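Mannan endo-1,6-alpha-mannosidase (Chaetomium thermophilum, PDB 6RY0) probably cleaves alpha-1,6-mannosidic linkages, as a family 76 glycosidase, and is thought to help transfer GPI-anchored glycoproteins into the fungal cell wall. Local coordinates at residues A137-E142 with G206-R211. Sequence-based numbering, arbitrary orientation.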
# COMPACT_ATOMS: atom_id res chain seq x y z
N ALA A 137 0.77 9.71 0.13
CA ALA A 137 1.20 11.04 0.53
C ALA A 137 2.32 10.95 1.60
O ALA A 137 3.31 11.69 1.54
CB ALA A 137 0.02 11.85 1.07
N MET A 138 2.16 10.03 2.55
CA MET A 138 3.20 9.80 3.56
C MET A 138 4.51 9.42 2.90
O MET A 138 5.58 9.92 3.25
CB MET A 138 2.74 8.71 4.52
CG MET A 138 3.60 8.51 5.74
SD MET A 138 3.59 9.87 6.91
CE MET A 138 5.22 10.58 6.71
N LEU A 139 4.43 8.54 1.90
CA LEU A 139 5.61 8.07 1.16
C LEU A 139 6.26 9.25 0.42
O LEU A 139 7.48 9.36 0.38
CB LEU A 139 5.19 6.99 0.15
CG LEU A 139 6.35 6.33 -0.57
CD1 LEU A 139 7.25 5.54 0.39
CD2 LEU A 139 5.81 5.41 -1.65
N ALA A 140 5.45 10.14 -0.16
CA ALA A 140 6.00 11.32 -0.82
C ALA A 140 6.79 12.18 0.16
O ALA A 140 7.87 12.65 -0.15
CB ALA A 140 4.87 12.08 -1.50
N ALA A 141 6.28 12.36 1.39
CA ALA A 141 7.03 13.11 2.41
C ALA A 141 8.33 12.36 2.78
O ALA A 141 9.40 12.96 2.85
CB ALA A 141 6.17 13.38 3.64
N GLU A 142 8.23 11.06 3.02
CA GLU A 142 9.40 10.26 3.38
C GLU A 142 10.47 10.24 2.32
O GLU A 142 11.67 10.15 2.63
CB GLU A 142 8.96 8.81 3.65
CG GLU A 142 8.14 8.64 4.92
CD GLU A 142 7.36 7.34 4.97
OE1 GLU A 142 7.25 6.65 3.93
OE2 GLU A 142 6.79 7.03 6.06
N GLY A 206 -0.14 5.87 11.37
CA GLY A 206 0.23 6.37 12.69
C GLY A 206 1.70 6.15 13.01
O GLY A 206 2.40 7.04 13.49
N ALA A 207 2.19 4.95 12.72
CA ALA A 207 3.58 4.62 13.00
C ALA A 207 4.52 5.52 12.19
O ALA A 207 5.54 6.01 12.68
CB ALA A 207 3.82 3.18 12.71
N ARG A 208 4.18 5.72 10.93
CA ARG A 208 5.00 6.53 10.03
C ARG A 208 4.93 8.00 10.38
O ARG A 208 5.94 8.72 10.32
CB ARG A 208 4.58 6.28 8.58
CG ARG A 208 4.92 4.86 8.16
CD ARG A 208 4.23 4.42 6.91
NE ARG A 208 4.75 5.07 5.73
CZ ARG A 208 4.26 4.86 4.52
NH1 ARG A 208 3.21 4.05 4.31
NH2 ARG A 208 4.80 5.48 3.48
N LEU A 209 3.76 8.49 10.76
CA LEU A 209 3.65 9.89 11.19
C LEU A 209 4.42 10.11 12.47
O LEU A 209 5.04 11.16 12.64
CB LEU A 209 2.18 10.30 11.31
CG LEU A 209 1.50 10.56 9.97
CD1 LEU A 209 -0.03 10.54 10.10
CD2 LEU A 209 1.98 11.88 9.36
N ALA A 210 4.39 9.14 13.38
CA ALA A 210 5.21 9.25 14.59
C ALA A 210 6.68 9.40 14.25
O ALA A 210 7.37 10.28 14.75
CB ALA A 210 5.02 8.03 15.48
N ARG A 211 7.19 8.52 13.38
CA ARG A 211 8.61 8.58 13.07
C ARG A 211 8.96 9.92 12.38
O ARG A 211 10.01 10.51 12.65
CB ARG A 211 9.05 7.40 12.21
CG ARG A 211 10.56 7.37 12.02
CD ARG A 211 11.02 6.23 11.15
NE ARG A 211 12.47 6.18 11.03
CZ ARG A 211 13.17 6.68 10.02
NH1 ARG A 211 12.60 7.35 9.04
NH2 ARG A 211 14.49 6.48 9.97
O HOH W 1 7.78 8.04 8.38
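Arg208 and Glu142 reach each other from facing helices with the same first torsion: each CG stands anti to its own carbonyl carbon (chi1 about -70° in both). Beyond that Glu142 runs out extended, while Arg208 bends at chi3, which turns its NE edge to the carboxylate. The grip is side-on and twofold. Arg208 NE gives a nearly straight bond to Glu142 OE2 at 2.8 Å, taken on the syn lone pair, and Arg208 NH2 meets Glu142 OE1, also at 2.8 Å, on the syn side but well out of the carboxylate plane; the carboxylate and guanidinium planes lie 30° apart. A water donates both to Glu142 OE2 (2.7 Å) and to the carbonyl Arg208 O (2.8 Å), tying the acid to the opposite backbone. Met138 runs antiparallel alongside the arginine, its CG 3.6 Å from Arg208 NE over one guanidinium face, and Met138 SD packs on Leu209 CD2 at 3.6 Å. Asp204, one turn back on helix 196-213, salt-bridges Arg208 NH1, and Phe273 of helix 261-278 touches both Arg208 and Glu142. A methionine in place of Arg208 would probably leave the buried carboxylate of Glu142 without its countercharge and Asp204 without this partner. Segments 137-142 and 206-211, their axes 10.9 Å apart at closest and 26° from parallel, are thus joined by a buried charge pair whose arginine, shared by two acids, probably favours ionised Glu142.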